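Local coordinates for protein CarG (Serratia, PDB 4O7J) that probably takes part in intrinsic carbapenem resistance in Serratia and is a structural homologue of lysozyme inhibitors, at residues A[77-82]-A[145-150]; A[42-47]-A[124-129]; A[62-67]-A[110-115]. All coordinates share one frame; numbering follows the deposited sequence.

The three contacts tie together two antiparallel sheets and the segment that follows the second one. Contacts 2 and 3 join sheet to sheet, with centres about 12 Å apart: strand 37-45 meets strand 126-135 in one, strand 64-65 meets strand 107-116 in the other. Contact 1, its centre about 12 Å from that of contact 3, fastens 145-150 onto the outer strand 78-85. Direct links join them: Val77 N lies 2.9 Å from Tyr67 O, a probable hydrogen bond, and Leu82 CD1 packs 4.0 Å from Trp128 CH2. The sodium ion, held by Asp14, Asn16, Asp18, Leu20 and Asp22, lies near contact 2, about 5 Å from the side chain of Ile44.

Contact 1 (A[77-82]-A[145-150]); sequences VQDNRL and EAYQEV
Arg81 and Tyr147 mark the nearest approach of the two backbones, their CA atoms 8.2 Å apart, where the strand through Arg81 meets the 3-10 segment 145-149. The tyrosine ring fills that gap. With CG anti to the carbonyl carbon (chi1 -73°), it reaches across to the strand and takes Arg81 over one face. Arg81 CB makes a CH-pi contact 3.8 Å from the ring centroid, displaced toward the rim at Tyr147 CZ. Further out, a bend at chi3 folds the arginine back along the ring, and Tyr147 CD2 sits over the centre of the guanidinium at 3.3 Å from Arg81 CZ. The two planes are 34° apart, too tilted for a parallel stack. Strand 78-85 is an outermost strand of the four-stranded antiparallel sheet, and the polypeptide returning after strand 126-135 lays Tyr147 against it, with Leu109 of strand 107-116 also touching its side chain. Asp79 comes to the ring edge instead: Asp79 OD2 is 3.5 Å from Tyr147 CE2, the carboxylate turned 64° from the ring plane. The same oxygen makes a long salt bridge to Arg81 NH2, at 3.7 Å. The phenolic OH lies 3.1 Å from Asp79 O, but its hydrogen bond is to Val92 O of the neighbouring strand, with a weak second one to Ala94 N.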
loop_
_atom_site.group_PDB
_atom_site.type_symbol
_atom_site.label_atom_id
_atom_site.label_comp_id
_atom_site.label_asym_id
_atom_site.label_seq_id
_atom_site.Cartn_x
_atom_site.Cartn_y
_atom_site.Cartn_z
ATOM N N VAL A 77 -11.334 7.912 15.326
ATOM C CA VAL A 77 -12.488 8.313 14.540
ATOM C C VAL A 77 -12.852 7.271 13.434
ATOM O O VAL A 77 -13.986 7.187 13.029
ATOM C CB VAL A 77 -12.353 9.741 14.000
ATOM C CG1 VAL A 77 -12.295 10.755 15.163
ATOM C CG2 VAL A 77 -11.111 9.877 13.181
ATOM N N GLN A 78 -11.884 6.502 12.949
ATOM C CA GLN A 78 -12.122 5.492 11.985
ATOM C C GLN A 78 -11.165 4.333 12.251
ATOM O O GLN A 78 -9.979 4.554 12.565
ATOM C CB GLN A 78 -11.940 6.058 10.566
ATOM C CG GLN A 78 -12.267 5.126 9.420
ATOM C CD GLN A 78 -12.682 5.897 8.134
ATOM O OE1 GLN A 78 -13.194 7.005 8.190
ATOM N NE2 GLN A 78 -12.498 5.298 7.010
ATOM N N ASP A 79 -11.696 3.104 12.140
ATOM C CA ASP A 79 -10.903 1.870 12.317
ATOM C C ASP A 79 -11.341 0.854 11.317
ATOM O O ASP A 79 -12.411 0.978 10.713
ATOM C CB ASP A 79 -11.036 1.303 13.707
ATOM C CG ASP A 79 -9.895 0.414 14.129
ATOM O OD1 ASP A 79 -8.831 0.297 13.438
ATOM O OD2 ASP A 79 -10.076 -0.192 15.207
ATOM N N ASN A 80 -10.488 -0.125 11.059
ATOM C CA ASN A 80 -10.805 -1.262 10.214
ATOM C C ASN A 80 -10.417 -2.529 10.898
ATOM O O ASN A 80 -9.391 -2.576 11.557
ATOM C CB ASN A 80 -10.072 -1.150 8.850
ATOM C CG ASN A 80 -10.276 0.179 8.212
ATOM O OD1 ASN A 80 -11.286 0.420 7.584
ATOM N ND2 ASN A 80 -9.322 1.059 8.384
ATOM N N ARG A 81 -11.242 -3.576 10.768
ATOM C CA ARG A 81 -10.938 -4.815 11.418
ATOM C C ARG A 81 -11.436 -5.988 10.588
ATOM O O ARG A 81 -12.510 -5.934 10.032
ATOM C CB ARG A 81 -11.481 -4.808 12.881
ATOM C CG ARG A 81 -11.051 -5.989 13.733
ATOM C CD ARG A 81 -11.332 -5.805 15.235
ATOM N NE ARG A 81 -10.690 -4.638 15.804
ATOM C CZ ARG A 81 -10.882 -4.204 17.058
ATOM N NH1 ARG A 81 -11.710 -4.837 17.868
ATOM N NH2 ARG A 81 -10.269 -3.107 17.459
ATOM N N LEU A 82 -10.612 -7.041 10.521
ATOM C CA LEU A 82 -10.963 -8.257 9.845
ATOM C C LEU A 82 -11.628 -9.285 10.710
ATOM O O LEU A 82 -11.170 -9.567 11.852
ATOM C CB LEU A 82 -9.697 -8.808 9.187
ATOM C CG LEU A 82 -9.697 -9.601 7.919
ATOM C CD1 LEU A 82 -10.337 -8.912 6.731
ATOM C CD2 LEU A 82 -8.251 -10.046 7.689
ATOM N N GLU A 145 -14.520 0.834 19.622
ATOM C CA GLU A 145 -15.386 0.284 20.649
ATOM C C GLU A 145 -16.654 -0.404 20.080
ATOM O O GLU A 145 -17.174 -1.285 20.701
ATOM C CB GLU A 145 -15.730 1.322 21.681
ATOM C CG GLU A 145 -14.612 1.824 22.574
ATOM C CD GLU A 145 -15.191 2.937 23.436
ATOM O OE1 GLU A 145 -15.048 4.084 23.066
ATOM O OE2 GLU A 145 -15.952 2.602 24.377
ATOM N N ALA A 146 -17.129 0.043 18.927
ATOM C CA ALA A 146 -18.325 -0.481 18.313
ATOM C C ALA A 146 -18.132 -1.917 17.803
ATOM O O ALA A 146 -19.075 -2.595 17.506
ATOM C CB ALA A 146 -18.801 0.409 17.181
ATOM N N TYR A 147 -16.896 -2.387 17.706
ATOM C CA TYR A 147 -16.657 -3.779 17.186
ATOM C C TYR A 147 -17.203 -4.792 18.213
ATOM O O TYR A 147 -17.440 -5.948 17.885
ATOM C CB TYR A 147 -15.170 -4.079 16.950
ATOM C CG TYR A 147 -14.607 -3.385 15.747
ATOM C CD1 TYR A 147 -15.175 -3.560 14.508
ATOM C CD2 TYR A 147 -13.519 -2.581 15.829
ATOM C CE1 TYR A 147 -14.747 -2.887 13.417
ATOM C CE2 TYR A 147 -13.053 -1.935 14.731
ATOM C CZ TYR A 147 -13.669 -2.098 13.506
ATOM O OH TYR A 147 -13.127 -1.479 12.411
ATOM N N GLN A 148 -17.432 -4.343 19.425
ATOM C CA GLN A 148 -18.081 -5.219 20.445
ATOM C C GLN A 148 -19.484 -5.644 19.995
ATOM O O GLN A 148 -20.007 -6.652 20.482
ATOM C CB GLN A 148 -18.137 -4.459 21.770
ATOM C CG GLN A 148 -16.724 -3.991 22.229
ATOM C CD GLN A 148 -16.598 -2.815 23.230
ATOM O OE1 GLN A 148 -17.482 -1.971 23.375
ATOM N NE2 GLN A 148 -15.430 -2.759 23.899
ATOM N N GLU A 149 -20.137 -4.891 19.097
ATOM C CA GLU A 149 -21.462 -5.254 18.621
ATOM C C GLU A 149 -21.427 -6.181 17.379
ATOM O O GLU A 149 -22.473 -6.586 16.893
ATOM C CB GLU A 149 -22.289 -4.003 18.256
ATOM C CG GLU A 149 -22.348 -2.988 19.394
ATOM C CD GLU A 149 -23.338 -1.814 19.157
ATOM O OE1 GLU A 149 -24.186 -1.909 18.277
ATOM O OE2 GLU A 149 -23.185 -0.763 19.860
ATOM N N VAL A 150 -20.263 -6.460 16.832
ATOM C CA VAL A 150 -20.268 -7.216 15.595
ATOM C C VAL A 150 -20.618 -8.681 15.888
ATOM O O VAL A 150 -20.152 -9.263 16.850
ATOM C CB VAL A 150 -19.005 -7.102 14.767
ATOM C CG1 VAL A 150 -18.831 -5.708 14.259
ATOM C CG2 VAL A 150 -17.822 -7.573 15.536
#

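Contact 2 (A[42-47]-A[124-129]); sequences FFIHRP and PLYEWS
Trp128 points the edge of its indole at the face of Phe42, a T-shaped pair with planes at 69° and the centroids of the phenyl and five-membered rings 4.7 Å apart. Trp128 NE1 stands over the centre of the phenyl, 3.6 Å from Phe42 CD1, while Trp128 CZ2 on the six-membered half comes down 3.7 Å from Phe42 CE2. The indole N-H edge thus rests on an aromatic face.

Ile44, two residues further on, can be followed outward. Its CB already lies 3.9 Å from Tyr126 CD2. From there the side chain forks: CG1 turns toward the root of the tyrosine, 4.1 Å from both Tyr126 CB and Tyr126 CG, and the tip beyond it, Ile44 CD1, packs on the ring of Phe114 in strand 107-116, 3.6 Å from Phe114 CE2. CG2, set anti to the backbone N, continues over the Tyr126 ring as a CH-pi contact, 3.9 Å from the centroid and only 11° off the normal. The opposite face of the ring is covered by Leu125 CG of its own segment, so the phenol is sandwiched between two aliphatic groups.

Beyond the strand the contact thins to one touch, Arg46 NH1 against Leu125 CD2 at 3.8 Å, with the arginine bent at chi3. Its charge is engaged elsewhere: NH1 forms a salt bridge with Asp30 of the second subunit and NH2 another with Asp48, which probably fixes the guanidinium at the subunit boundary.

No hydrogen bond links 42-47 to 124-129. The touching parts run 151° apart, and alternate residues of each strand, Phe42 against Trp128 and Ile44 against Tyr126, face inward, as in the apolar interior between two packed antiparallel sheets.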
loop_
_atom_site.group_PDB
_atom_site.type_symbol
_atom_site.label_atom_id
_atom_site.label_comp_id
_atom_site.label_asym_id
_atom_site.label_seq_id
_atom_site.Cartn_x
_atom_site.Cartn_y
_atom_site.Cartn_z
ATOM N N PHE A 42 -3.823 -5.460 1.518
ATOM C CA PHE A 42 -4.266 -6.775 1.036
ATOM C C PHE A 42 -3.666 -7.109 -0.308
ATOM O O PHE A 42 -3.731 -6.347 -1.232
ATOM C CB PHE A 42 -5.770 -6.855 0.945
ATOM C CG PHE A 42 -6.494 -6.676 2.280
ATOM C CD1 PHE A 42 -6.837 -5.409 2.695
ATOM C CD2 PHE A 42 -6.814 -7.757 3.049
ATOM C CE1 PHE A 42 -7.435 -5.189 3.903
ATOM C CE2 PHE A 42 -7.458 -7.579 4.263
ATOM C CZ PHE A 42 -7.724 -6.286 4.703
ATOM N N PHE A 43 -3.087 -8.305 -0.400
ATOM C CA PHE A 43 -2.521 -8.789 -1.624
ATOM C C PHE A 43 -3.046 -10.180 -1.897
ATOM O O PHE A 43 -2.680 -11.116 -1.149
ATOM C CB PHE A 43 -0.985 -8.849 -1.567
ATOM C CG PHE A 43 -0.327 -7.545 -1.251
ATOM C CD1 PHE A 43 -0.123 -7.172 0.039
ATOM C CD2 PHE A 43 0.222 -6.752 -2.262
ATOM C CE1 PHE A 43 0.508 -6.016 0.332
ATOM C CE2 PHE A 43 0.833 -5.549 -1.965
ATOM C CZ PHE A 43 0.948 -5.158 -0.661
ATOM N N ILE A 44 -3.689 -10.345 -3.050
ATOM C CA ILE A 44 -4.329 -11.610 -3.445
ATOM C C ILE A 44 -3.378 -12.412 -4.357
ATOM O O ILE A 44 -2.788 -11.865 -5.316
ATOM C CB ILE A 44 -5.599 -11.393 -4.189
ATOM C CG1 ILE A 44 -6.628 -10.681 -3.292
ATOM C CG2 ILE A 44 -6.148 -12.739 -4.678
ATOM C CD1 ILE A 44 -6.928 -11.395 -1.979
ATOM N N HIS A 45 -3.164 -13.628 -3.989
ATOM C CA HIS A 45 -2.195 -14.463 -4.702
ATOM C C HIS A 45 -2.885 -14.942 -6.013
ATOM O O HIS A 45 -3.970 -15.514 -5.969
ATOM C CB HIS A 45 -1.848 -15.609 -3.783
ATOM C CG HIS A 45 -0.734 -16.494 -4.254
ATOM N ND1 HIS A 45 -0.123 -17.409 -3.417
ATOM C CD2 HIS A 45 -0.107 -16.609 -5.448
ATOM C CE1 HIS A 45 0.840 -18.036 -4.071
ATOM N NE2 HIS A 45 0.859 -17.584 -5.309
ATOM N N ARG A 46 -2.247 -14.731 -7.154
ATOM C CA ARG A 46 -2.805 -15.151 -8.433
ATOM C C ARG A 46 -2.297 -16.511 -8.890
ATOM O O ARG A 46 -1.195 -16.901 -8.559
ATOM C CB ARG A 46 -2.438 -14.151 -9.531
ATOM C CG ARG A 46 -2.920 -12.730 -9.289
ATOM C CD ARG A 46 -2.131 -11.739 -10.138
ATOM N NE ARG A 46 -2.167 -12.169 -11.516
ATOM C CZ ARG A 46 -3.145 -11.905 -12.387
ATOM N NH1 ARG A 46 -4.170 -11.114 -12.065
ATOM N NH2 ARG A 46 -3.079 -12.432 -13.627
ATOM N N PRO A 47 -3.086 -17.214 -9.696
ATOM C CA PRO A 47 -2.493 -18.516 -10.196
ATOM C C PRO A 47 -1.152 -18.439 -10.897
ATOM O O PRO A 47 -0.365 -19.395 -10.798
ATOM C CB PRO A 47 -3.561 -19.067 -11.143
ATOM C CG PRO A 47 -4.822 -18.392 -10.738
ATOM C CD PRO A 47 -4.497 -17.073 -10.038
ATOM N N PRO A 124 -11.808 -3.092 -10.697
ATOM C CA PRO A 124 -10.797 -3.929 -10.000
ATOM C C PRO A 124 -11.193 -5.396 -10.030
ATOM O O PRO A 124 -12.344 -5.743 -9.757
ATOM C CB PRO A 124 -10.815 -3.394 -8.577
ATOM C CG PRO A 124 -11.402 -2.017 -8.700
ATOM C CD PRO A 124 -12.394 -2.074 -9.810
ATOM N N LEU A 125 -10.225 -6.241 -10.400
ATOM C CA LEU A 125 -10.415 -7.656 -10.439
ATOM C C LEU A 125 -10.792 -8.179 -9.046
ATOM O O LEU A 125 -11.740 -8.999 -8.899
ATOM C CB LEU A 125 -9.135 -8.329 -10.872
ATOM C CG LEU A 125 -9.143 -9.841 -10.862
ATOM C CD1 LEU A 125 -10.302 -10.360 -11.689
ATOM C CD2 LEU A 125 -7.807 -10.327 -11.363
ATOM N N TYR A 126 -10.067 -7.679 -8.034
ATOM C CA TYR A 126 -10.313 -8.065 -6.617
ATOM C C TYR A 126 -10.571 -6.835 -5.791
ATOM O O TYR A 126 -9.744 -5.883 -5.766
ATOM C CB TYR A 126 -9.110 -8.782 -6.019
ATOM C CG TYR A 126 -8.666 -10.000 -6.782
ATOM C CD1 TYR A 126 -9.485 -11.113 -6.936
ATOM C CD2 TYR A 126 -7.429 -10.038 -7.342
ATOM C CE1 TYR A 126 -9.053 -12.241 -7.607
ATOM C CE2 TYR A 126 -7.021 -11.116 -8.078
ATOM C CZ TYR A 126 -7.835 -12.222 -8.201
ATOM O OH TYR A 126 -7.390 -13.313 -8.871
ATOM N N GLU A 127 -11.736 -6.799 -5.125
ATOM C CA GLU A 127 -12.098 -5.652 -4.276
ATOM C C GLU A 127 -12.919 -6.059 -3.040
ATOM O O GLU A 127 -13.471 -7.139 -2.986
ATOM C CB GLU A 127 -12.864 -4.568 -5.070
ATOM C CG GLU A 127 -14.277 -5.018 -5.302
ATOM C CD GLU A 127 -15.071 -4.215 -6.346
ATOM O OE1 GLU A 127 -14.535 -3.256 -6.960
ATOM O OE2 GLU A 127 -16.249 -4.625 -6.538
ATOM N N TRP A 128 -12.972 -5.154 -2.072
ATOM C CA TRP A 128 -13.861 -5.239 -0.933
ATOM C C TRP A 128 -15.147 -4.486 -1.337
ATOM O O TRP A 128 -15.147 -3.275 -1.651
ATOM C CB TRP A 128 -13.233 -4.597 0.256
ATOM C CG TRP A 128 -12.136 -5.391 0.838
ATOM C CD1 TRP A 128 -10.842 -5.112 0.763
ATOM C CD2 TRP A 128 -12.261 -6.631 1.560
ATOM N NE1 TRP A 128 -10.125 -6.057 1.404
ATOM C CE2 TRP A 128 -10.952 -7.026 1.894
ATOM C CE3 TRP A 128 -13.330 -7.465 1.906
ATOM C CZ2 TRP A 128 -10.689 -8.149 2.623
ATOM C CZ3 TRP A 128 -13.094 -8.612 2.618
ATOM C CH2 TRP A 128 -11.755 -8.976 2.973
ATOM N N SER A 129 -16.244 -5.240 -1.407
ATOM C CA SER A 129 -17.477 -4.718 -1.880
ATOM C C SER A 129 -18.424 -4.559 -0.732
ATOM O O SER A 129 -18.663 -5.497 0.018
ATOM C CB SER A 129 -18.102 -5.686 -2.916
ATOM O OG SER A 129 -19.404 -5.279 -3.303
#

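Contact 3 (A[62-67]-A[110-115]); sequences FTWFDY and TIYRFK
Trp64 and Tyr112 alone bridge these two segments, across backbones whose nearest CA atoms are 12.5 Å apart. The tight part is a small patch at the far end of the indole. Trp64 CZ3 and CH2 both lie close to Tyr112 CE2, CZ3 at 3.9 Å, and Trp64 CH2 is also 4.0 Å from Tyr112 CZ. The benzo edge of the tryptophan is thus directed at one face of the phenol and lands toward its rim, on the CE2-CZ side. The pair is edge-to-face, with planes at 65° and the two six-membered rings 5.2 Å between centroids. Each CG stands anti to its own carbonyl carbon (chi1 -58° for Trp64, -65° for Tyr112), and from these settings the two rings extend toward one another, the longer indole covering the larger share of the distance.

Strand 64-65 pairs with strand 37-45 in the five-stranded sheet, whereas 107-116 is an inner strand of the four-stranded one, so the aromatic pair spans the buried layer between two antiparallel sheets close to the middle of the chain. Leu91 and Thr93 of strand 88-96 and Asn80 of strand 78-85 pack on the indole as well, and Thr93 also touches Tyr112.

Away from this patch the two backbones stay well apart, and just 77 Å² is buried between the segments. Their other side chains serve other neighbours. Phe62 and Phe65 are themselves buried but turn to the second subunit, where each meets the other's counterpart ring. On the far strand, partly exposed Arg113 and Lys115 lie along strand 126-135, reaching Ser131 and Glu127 respectively.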
loop_
_atom_site.group_PDB
_atom_site.type_symbol
_atom_site.label_atom_id
_atom_site.label_comp_id
_atom_site.label_asym_id
_atom_site.label_seq_id
_atom_site.Cartn_x
_atom_site.Cartn_y
_atom_site.Cartn_z
ATOM N N PHE A 62 -4.418 2.332 -1.423
ATOM C CA PHE A 62 -4.328 0.885 -1.386
ATOM C C PHE A 62 -4.014 0.308 0.006
ATOM O O PHE A 62 -3.866 -0.900 0.119
ATOM C CB PHE A 62 -3.272 0.375 -2.395
ATOM C CG PHE A 62 -3.765 0.485 -3.834
ATOM C CD1 PHE A 62 -3.773 1.708 -4.456
ATOM C CD2 PHE A 62 -4.285 -0.588 -4.465
ATOM C CE1 PHE A 62 -4.191 1.833 -5.774
ATOM C CE2 PHE A 62 -4.752 -0.484 -5.774
ATOM C CZ PHE A 62 -4.730 0.735 -6.407
ATOM N N THR A 63 -3.880 1.193 0.984
ATOM C CA THR A 63 -3.833 0.782 2.422
ATOM C C THR A 63 -5.013 1.399 3.181
ATOM O O THR A 63 -5.252 2.618 3.085
ATOM C CB THR A 63 -2.458 1.189 2.993
ATOM O OG1 THR A 63 -1.461 0.570 2.209
ATOM C CG2 THR A 63 -2.306 0.819 4.424
ATOM N N TRP A 64 -5.683 0.571 3.989
ATOM C CA TRP A 64 -6.736 0.961 4.881
ATOM C C TRP A 64 -6.174 1.431 6.218
ATOM O O TRP A 64 -5.646 0.636 6.973
ATOM C CB TRP A 64 -7.726 -0.200 5.156
ATOM C CG TRP A 64 -8.390 -0.771 3.962
ATOM C CD1 TRP A 64 -7.822 -1.596 3.040
ATOM C CD2 TRP A 64 -9.752 -0.617 3.577
ATOM N NE1 TRP A 64 -8.711 -1.914 2.070
ATOM C CE2 TRP A 64 -9.913 -1.301 2.346
ATOM C CE3 TRP A 64 -10.869 0.057 4.145
ATOM C CZ2 TRP A 64 -11.167 -1.449 1.725
ATOM C CZ3 TRP A 64 -12.091 0.011 3.444
ATOM C CH2 TRP A 64 -12.239 -0.753 2.268
ATOM N N PHE A 65 -6.297 2.736 6.506
ATOM C CA PHE A 65 -5.738 3.295 7.696
ATOM C C PHE A 65 -6.822 3.629 8.723
ATOM O O PHE A 65 -7.959 4.061 8.366
ATOM C CB PHE A 65 -4.950 4.575 7.373
ATOM C CG PHE A 65 -3.606 4.337 6.756
ATOM C CD1 PHE A 65 -2.544 3.884 7.491
ATOM C CD2 PHE A 65 -3.426 4.614 5.422
ATOM C CE1 PHE A 65 -1.304 3.731 6.937
ATOM C CE2 PHE A 65 -2.182 4.412 4.826
ATOM C CZ PHE A 65 -1.132 3.988 5.594
ATOM N N ASP A 66 -6.451 3.506 9.966
ATOM C CA ASP A 66 -7.210 4.115 11.044
ATOM C C ASP A 66 -6.961 5.622 11.072
ATOM O O ASP A 66 -5.988 6.108 10.448
ATOM C CB ASP A 66 -7.005 3.391 12.378
ATOM C CG ASP A 66 -5.738 3.811 13.114
ATOM O OD1 ASP A 66 -5.251 4.954 12.980
ATOM O OD2 ASP A 66 -5.187 2.936 13.822
ATOM N N TYR A 67 -7.852 6.377 11.663
ATOM C CA TYR A 67 -7.731 7.802 11.635
ATOM C C TYR A 67 -8.084 8.382 12.959
ATOM O O TYR A 67 -8.993 7.937 13.576
ATOM C CB TYR A 67 -8.611 8.391 10.556
ATOM C CG TYR A 67 -8.145 8.101 9.137
ATOM C CD1 TYR A 67 -7.083 8.785 8.565
ATOM C CD2 TYR A 67 -8.761 7.162 8.371
ATOM C CE1 TYR A 67 -6.682 8.526 7.266
ATOM C CE2 TYR A 67 -8.368 6.888 7.097
ATOM C CZ TYR A 67 -7.340 7.578 6.540
ATOM O OH TYR A 67 -6.987 7.282 5.269
ATOM N N THR A 110 -19.436 -0.486 8.451
ATOM C CA THR A 110 -19.562 -0.812 7.024
ATOM C C THR A 110 -18.873 -2.152 6.860
ATOM O O THR A 110 -17.708 -2.324 7.235
ATOM C CB THR A 110 -18.954 0.219 6.102
ATOM O OG1 THR A 110 -19.493 1.465 6.464
ATOM C CG2 THR A 110 -19.230 -0.102 4.647
ATOM N N ILE A 111 -19.642 -3.124 6.397
ATOM C CA ILE A 111 -19.222 -4.496 6.200
ATOM C C ILE A 111 -18.913 -4.691 4.746
ATOM O O ILE A 111 -19.798 -4.505 3.846
ATOM C CB ILE A 111 -20.385 -5.472 6.568
ATOM C CG1 ILE A 111 -21.042 -5.148 7.915
ATOM C CG2 ILE A 111 -19.935 -6.915 6.430
ATOM C CD1 ILE A 111 -20.144 -5.301 9.083
ATOM N N TYR A 112 -17.684 -5.131 4.474
ATOM C CA TYR A 112 -17.276 -5.431 3.104
ATOM C C TYR A 112 -17.026 -6.912 2.954
ATOM O O TYR A 112 -16.487 -7.560 3.858
ATOM C CB TYR A 112 -15.977 -4.746 2.749
ATOM C CG TYR A 112 -16.004 -3.253 2.722
ATOM C CD1 TYR A 112 -16.435 -2.569 1.564
ATOM C CD2 TYR A 112 -15.718 -2.519 3.836
ATOM C CE1 TYR A 112 -16.495 -1.182 1.554
ATOM C CE2 TYR A 112 -15.776 -1.146 3.845
ATOM C CZ TYR A 112 -16.170 -0.482 2.697
ATOM O OH TYR A 112 -16.212 0.856 2.697
ATOM N N ARG A 113 -17.425 -7.446 1.801
ATOM C CA ARG A 113 -17.143 -8.819 1.494
ATOM C C ARG A 113 -16.218 -8.841 0.277
ATOM O O ARG A 113 -16.173 -7.883 -0.554
ATOM C CB ARG A 113 -18.477 -9.565 1.223
ATOM C CG ARG A 113 -19.055 -9.133 -0.096
ATOM C CD ARG A 113 -20.304 -9.853 -0.526
ATOM N NE ARG A 113 -20.498 -9.564 -1.949
ATOM C CZ ARG A 113 -20.964 -8.416 -2.436
ATOM N NH1 ARG A 113 -21.353 -7.414 -1.621
ATOM N NH2 ARG A 113 -21.068 -8.292 -3.767
ATOM N N PHE A 114 -15.533 -9.952 0.115
ATOM C CA PHE A 114 -14.625 -10.133 -0.985
ATOM C C PHE A 114 -15.373 -10.330 -2.304
ATOM O O PHE A 114 -16.287 -11.172 -2.374
ATOM C CB PHE A 114 -13.732 -11.284 -0.721
ATOM C CG PHE A 114 -12.677 -11.414 -1.724
ATOM C CD1 PHE A 114 -12.881 -12.148 -2.890
ATOM C CD2 PHE A 114 -11.477 -10.739 -1.531
ATOM C CE1 PHE A 114 -11.880 -12.216 -3.851
ATOM C CE2 PHE A 114 -10.491 -10.809 -2.454
ATOM C CZ PHE A 114 -10.689 -11.546 -3.623
ATOM N N LYS A 115 -14.958 -9.622 -3.337
ATOM C CA LYS A 115 -15.643 -9.694 -4.662
ATOM C C LYS A 115 -14.649 -9.742 -5.824
ATOM O O LYS A 115 -13.722 -8.904 -5.946
ATOM C CB LYS A 115 -16.591 -8.540 -4.843
ATOM C CG LYS A 115 -17.332 -8.532 -6.195
ATOM C CD LYS A 115 -18.333 -7.433 -6.334
ATOM C CE LYS A 115 -19.272 -7.751 -7.498
ATOM N NZ LYS A 115 -19.941 -6.506 -7.965
#